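Local atomic coordinates of protein ElaA (Escherichia coli, PDB entry 5Z6N), a protein that probably acts as an N-acetyltransferase of the GNAT fold, transferring the acetyl group of acetyl coenzyme A to an amine. Residues E3-H8 / L52-D57; N48-G53 / V60-I65. All coordinates share one frame; numbering follows the deposited sequence.

Interaction 1 (E3-H8 / L52-D57); sequences EWQDLH and LGWKND
The indole of Trp4 lies across the backbone of Gly53, whose CA sits over one face of the six-membered ring, 4.0 Å from its centroid and displaced toward the rim. This is a CH-pi contact, and a glycine suits it: a side chain here would start out toward the face of the sheet that the indole occupies. Lys98 of helix 91-106 makes a cation-pi contact with the same ring. Placing CG beside the backbone N (chi1 -64°) swings the Trp4 ring over the neighbouring strand. The other indole, Trp54, lies on the opposite face of the sheet together with Glu3, Gln5 and Leu52. Glu3 O comes to the edge of this ring, near its plane, while the amide of Gln5 approaches obliquely, turned 77° from the indole, and its OE1 stands 3.5 Å from Trp54 NE1. The carboxylate arm of Glu3 crosses the root of the same residue, CG meeting Trp54 CB at 3.6 Å; an aliphatic stem with a charged end fits an exposed place.

Residues 3-8 form the first strand of the GNAT sheet, an outermost strand within the chain, paired antiparallel to strand 49-54. Glu3 with Trp54 and Gln5 with Leu52 are hydrogen-bonded pairs; Trp4 with Gly53 is the non-hydrogen-bonded pair between them. Trp54 N gives Glu3 O a nearly straight bond of 2.9 Å, returned by Glu3 N to Trp54 O. Leu52 N and Gln5 O lie 3.0 Å apart, and Gln5 N bonds Leu52 O in return. That last oxygen also receives a weaker CA-H...O contact from Trp4 CA (3.4 Å). Further along, Leu7 and Leu52 meet through their CD1 methyls (4.0 Å), the two chains nearly perpendicular. Both turn to helix 14-31, where Leu7 touches Gln16 and Leu52 touches Leu20; Trp54 meets Ala19 there.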
# COMPACT_ATOMS: atom_id res chain seq x y z
N GLU B 3 -1.03 15.82 -16.68
CA GLU B 3 0.31 16.25 -16.31
C GLU B 3 1.09 15.03 -15.84
O GLU B 3 0.57 14.18 -15.11
CB GLU B 3 0.27 17.33 -15.23
CG GLU B 3 -0.02 16.83 -13.81
CD GLU B 3 0.25 17.88 -12.75
OE1 GLU B 3 -0.61 18.07 -11.86
OE2 GLU B 3 1.33 18.52 -12.80
N TRP B 4 2.34 14.93 -16.29
CA TRP B 4 3.21 13.83 -15.92
C TRP B 4 4.31 14.32 -14.99
O TRP B 4 4.80 15.45 -15.12
CB TRP B 4 3.82 13.16 -17.15
CG TRP B 4 2.80 12.53 -18.05
CD1 TRP B 4 2.12 13.13 -19.06
CD2 TRP B 4 2.34 11.17 -18.01
NE1 TRP B 4 1.26 12.24 -19.66
CE2 TRP B 4 1.38 11.02 -19.03
CE3 TRP B 4 2.65 10.06 -17.21
CZ2 TRP B 4 0.73 9.82 -19.27
CZ3 TRP B 4 1.99 8.86 -17.46
CH2 TRP B 4 1.04 8.75 -18.48
N GLN B 5 4.67 13.48 -14.03
CA GLN B 5 5.76 13.75 -13.11
C GLN B 5 6.73 12.58 -13.12
O GLN B 5 6.31 11.43 -12.97
CB GLN B 5 5.24 14.01 -11.69
CG GLN B 5 4.12 15.03 -11.62
CD GLN B 5 3.78 15.42 -10.19
OE1 GLN B 5 3.60 14.56 -9.34
NE2 GLN B 5 3.71 16.71 -9.92
N ASP B 6 8.01 12.87 -13.32
CA ASP B 6 9.07 11.88 -13.36
C ASP B 6 9.86 12.06 -12.06
O ASP B 6 10.82 12.82 -11.99
CB ASP B 6 9.95 12.06 -14.63
CG ASP B 6 11.23 11.23 -14.59
OD1 ASP B 6 11.30 10.27 -13.79
OD2 ASP B 6 12.14 11.50 -15.40
N LEU B 7 9.44 11.34 -11.03
CA LEU B 7 9.92 11.57 -9.67
C LEU B 7 10.96 10.53 -9.30
O LEU B 7 10.68 9.33 -9.33
CB LEU B 7 8.75 11.51 -8.69
CG LEU B 7 7.59 12.49 -8.89
CD1 LEU B 7 6.82 12.66 -7.62
CD2 LEU B 7 8.06 13.84 -9.41
N HIS B 8 12.16 11.00 -8.96
CA HIS B 8 13.04 10.17 -8.14
C HIS B 8 12.35 9.96 -6.80
O HIS B 8 11.58 10.80 -6.34
CB HIS B 8 14.41 10.83 -7.95
CG HIS B 8 15.38 9.98 -7.21
ND1 HIS B 8 16.31 9.18 -7.85
CD2 HIS B 8 15.58 9.78 -5.88
CE1 HIS B 8 17.03 8.53 -6.95
NE2 HIS B 8 16.61 8.88 -5.75
N LEU B 52 4.12 9.33 -12.77
CA LEU B 52 2.73 9.46 -12.36
C LEU B 52 1.97 10.28 -13.39
O LEU B 52 2.44 11.35 -13.80
CB LEU B 52 2.62 10.14 -10.98
CG LEU B 52 3.63 9.80 -9.88
CD1 LEU B 52 3.49 10.72 -8.68
CD2 LEU B 52 3.47 8.38 -9.45
N GLY B 53 0.82 9.78 -13.82
CA GLY B 53 -0.07 10.55 -14.66
C GLY B 53 -1.22 11.12 -13.85
O GLY B 53 -1.98 10.36 -13.25
N TRP B 54 -1.35 12.44 -13.80
CA TRP B 54 -2.36 13.11 -12.99
C TRP B 54 -3.41 13.76 -13.87
O TRP B 54 -3.07 14.48 -14.82
CB TRP B 54 -1.72 14.15 -12.07
CG TRP B 54 -0.99 13.56 -10.90
CD1 TRP B 54 0.35 13.34 -10.79
CD2 TRP B 54 -1.57 13.12 -9.66
NE1 TRP B 54 0.64 12.78 -9.57
CE2 TRP B 54 -0.53 12.64 -8.86
CE3 TRP B 54 -2.88 13.09 -9.17
CZ2 TRP B 54 -0.74 12.13 -7.58
CZ3 TRP B 54 -3.09 12.58 -7.90
CH2 TRP B 54 -2.03 12.11 -7.12
N LYS B 55 -4.68 13.53 -13.54
CA LYS B 55 -5.81 14.16 -14.21
C LYS B 55 -6.63 14.87 -13.13
O LYS B 55 -7.57 14.29 -12.58
CB LYS B 55 -6.66 13.14 -14.98
CG LYS B 55 -7.81 13.76 -15.74
CD LYS B 55 -8.52 12.76 -16.64
CE LYS B 55 -9.18 13.46 -17.81
NZ LYS B 55 -8.55 14.79 -18.09
N ASN B 56 -6.24 16.11 -12.82
CA ASN B 56 -6.92 16.94 -11.82
C ASN B 56 -6.97 16.48 -10.37
O ASN B 56 -8.03 16.48 -9.75
CB ASN B 56 -8.34 17.27 -12.28
CG ASN B 56 -8.39 17.71 -13.74
OD1 ASN B 56 -7.74 18.68 -14.13
ND2 ASN B 56 -9.16 16.98 -14.54
N ASP B 57 -5.81 16.09 -9.83
CA ASP B 57 -5.69 15.62 -8.45
C ASP B 57 -6.24 14.19 -8.42
O ASP B 57 -6.82 13.74 -7.44
CB ASP B 57 -6.35 16.48 -7.37
CG ASP B 57 -5.76 17.87 -7.31
OD1 ASP B 57 -5.53 18.48 -8.37
OD2 ASP B 57 -5.53 18.36 -6.18

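Interaction 2 (N48-G53 / V60-I65); sequences NRHILG and VAYARI
Ile65, Ile51 and Gly53 give up the most surface here, the two isoleucines from hydrogen-bonded pairs of the strands. They reach each other diagonally along one face of the sheet, CD1 to CD1 at 3.8 Å. Each sets CG1 beside its backbone N (Ile51 chi1 -66°), and both touch Thr99 of helix 91-106; beta-branched, wholly apolar chains suit a strand face covered by a helix. Beneath them Ile51 N bonds Ala63 O at 2.9 Å, and Ala63 N returns the bond to Ile51 O. Ile65 N holds Arg49 O at 3.0 Å, whereas the reverse bond is weak.

At the other end two residues, Val60 and Ala61, stand against the single Gly53, a classic beta bulge. Gly53 O takes a bond of 2.8 Å from Val60 N. The absence of a side chain suits this place, since the methyl of Ala61 lies beside Gly53 CA.

On the other face Tyr62 points CG away from its own N (chi1 171°), and its ring runs alongside Leu52, whose CD2 meets the ring edge at CD1. Its OH lies in the plane of the His50 imidazole, next to CD2, and makes a weak hydrogen bond to Arg24. With an alanine at Tyr62, Leu52 CD2 and the edge of His50 would probably lose their shared neighbour, and Arg24 a polar partner. The Ile51-Ala63-Ile65 patch under helix 91-106 is thus hydrocarbon, with Arg49 on the same face salt-bridged to Asp6; on the Tyr62 face, Asp40 and Asp43 form salt bridges with Arg64 and probably offset its buried charge.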
# COMPACT_ATOMS: atom_id res chain seq x y z
N ASN B 48 16.01 4.73 -8.05
CA ASN B 48 14.74 4.30 -8.60
C ASN B 48 13.77 5.47 -8.67
O ASN B 48 13.68 6.28 -7.75
CB ASN B 48 14.15 3.16 -7.78
CG ASN B 48 14.97 1.90 -7.87
OD1 ASN B 48 15.78 1.74 -8.78
ND2 ASN B 48 14.75 0.98 -6.94
N ARG B 49 13.03 5.53 -9.78
CA ARG B 49 12.15 6.65 -10.09
C ARG B 49 10.72 6.15 -10.26
O ARG B 49 10.48 4.96 -10.50
CB ARG B 49 12.59 7.36 -11.38
CG ARG B 49 14.10 7.41 -11.59
CD ARG B 49 14.48 8.37 -12.71
NE ARG B 49 13.63 9.55 -12.71
CZ ARG B 49 13.99 10.72 -12.19
NH1 ARG B 49 15.18 10.86 -11.63
NH2 ARG B 49 13.16 11.76 -12.23
N HIS B 50 9.78 7.08 -10.14
CA HIS B 50 8.37 6.79 -10.36
C HIS B 50 7.78 7.83 -11.31
O HIS B 50 8.13 9.01 -11.25
CB HIS B 50 7.57 6.78 -9.04
CG HIS B 50 8.23 6.02 -7.93
ND1 HIS B 50 9.33 6.51 -7.24
CD2 HIS B 50 7.97 4.80 -7.41
CE1 HIS B 50 9.69 5.63 -6.33
NE2 HIS B 50 8.89 4.58 -6.41
N ILE B 51 6.88 7.37 -12.18
CA ILE B 51 6.23 8.21 -13.17
C ILE B 51 4.73 8.16 -12.92
O ILE B 51 4.15 7.07 -12.84
CB ILE B 51 6.60 7.77 -14.59
CG1 ILE B 51 8.10 8.04 -14.80
CG2 ILE B 51 5.76 8.51 -15.64
CD1 ILE B 51 8.69 7.41 -16.00
N LEU B 52 4.12 9.33 -12.77
CA LEU B 52 2.73 9.46 -12.36
C LEU B 52 1.97 10.28 -13.39
O LEU B 52 2.44 11.35 -13.80
CB LEU B 52 2.62 10.14 -10.98
CG LEU B 52 3.63 9.80 -9.88
CD1 LEU B 52 3.49 10.72 -8.68
CD2 LEU B 52 3.47 8.38 -9.45
N GLY B 53 0.82 9.78 -13.82
CA GLY B 53 -0.07 10.55 -14.66
C GLY B 53 -1.22 11.12 -13.85
O GLY B 53 -1.98 10.36 -13.25
N VAL B 60 -4.07 8.62 -12.51
CA VAL B 60 -4.72 7.79 -13.52
C VAL B 60 -3.71 7.06 -14.40
O VAL B 60 -4.10 6.46 -15.40
CB VAL B 60 -5.68 8.64 -14.38
CG1 VAL B 60 -6.75 9.28 -13.50
CG2 VAL B 60 -4.91 9.70 -15.15
N ALA B 61 -2.43 7.09 -14.04
CA ALA B 61 -1.39 6.40 -14.79
C ALA B 61 -0.13 6.35 -13.94
O ALA B 61 0.18 7.32 -13.24
CB ALA B 61 -1.10 7.10 -16.12
N TYR B 62 0.59 5.24 -14.01
CA TYR B 62 1.74 5.04 -13.14
C TYR B 62 2.65 3.96 -13.70
O TYR B 62 2.18 2.99 -14.31
CB TYR B 62 1.31 4.66 -11.72
CG TYR B 62 2.45 4.24 -10.82
CD1 TYR B 62 3.14 5.18 -10.08
CD2 TYR B 62 2.86 2.92 -10.73
CE1 TYR B 62 4.19 4.82 -9.27
CE2 TYR B 62 3.90 2.55 -9.93
CZ TYR B 62 4.57 3.51 -9.19
OH TYR B 62 5.62 3.16 -8.38
N ALA B 63 3.95 4.12 -13.47
CA ALA B 63 4.94 3.08 -13.71
C ALA B 63 6.18 3.41 -12.89
O ALA B 63 6.50 4.58 -12.67
CB ALA B 63 5.29 2.95 -15.19
N ARG B 64 6.87 2.37 -12.43
CA ARG B 64 8.09 2.53 -11.66
C ARG B 64 9.26 1.88 -12.39
O ARG B 64 9.09 0.95 -13.19
CB ARG B 64 7.96 1.96 -10.24
CG ARG B 64 8.56 0.57 -10.07
CD ARG B 64 8.43 0.08 -8.62
NE ARG B 64 8.50 -1.37 -8.55
CZ ARG B 64 8.36 -2.06 -7.42
NH1 ARG B 64 8.15 -1.43 -6.27
NH2 ARG B 64 8.43 -3.38 -7.43
N ILE B 65 10.45 2.39 -12.09
CA ILE B 65 11.67 2.03 -12.79
C ILE B 65 12.71 1.60 -11.77
O ILE B 65 13.08 2.39 -10.89
CB ILE B 65 12.20 3.21 -13.62
CG1 ILE B 65 11.12 3.72 -14.58
CG2 ILE B 65 13.44 2.82 -14.36
CD1 ILE B 65 11.51 5.00 -15.28

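Overall arrangement
Along the chain, strand 3-8 comes first, helix 14-31 follows, and strands 49-54 and 59-67 then form a hairpin. Strand 49-54 serves both contacts: interaction 1 uses one of its edges and interaction 2 the other, with Leu52 and Gly53 common to both and the centres 8 Å apart. The two also touch directly, through the Asp6-Arg49 salt bridge and a probable hydrogen bond from His50 N to Leu7 O. Interaction 2 lies deep in the chain, interaction 1 nearer its margin. Backbone bonds and a charged pair thus tie strand 3-8 to the hairpin, making the antiparallel N-terminal side of the mixed GNAT sheet one continuous unit between helices 14-31 and 91-106.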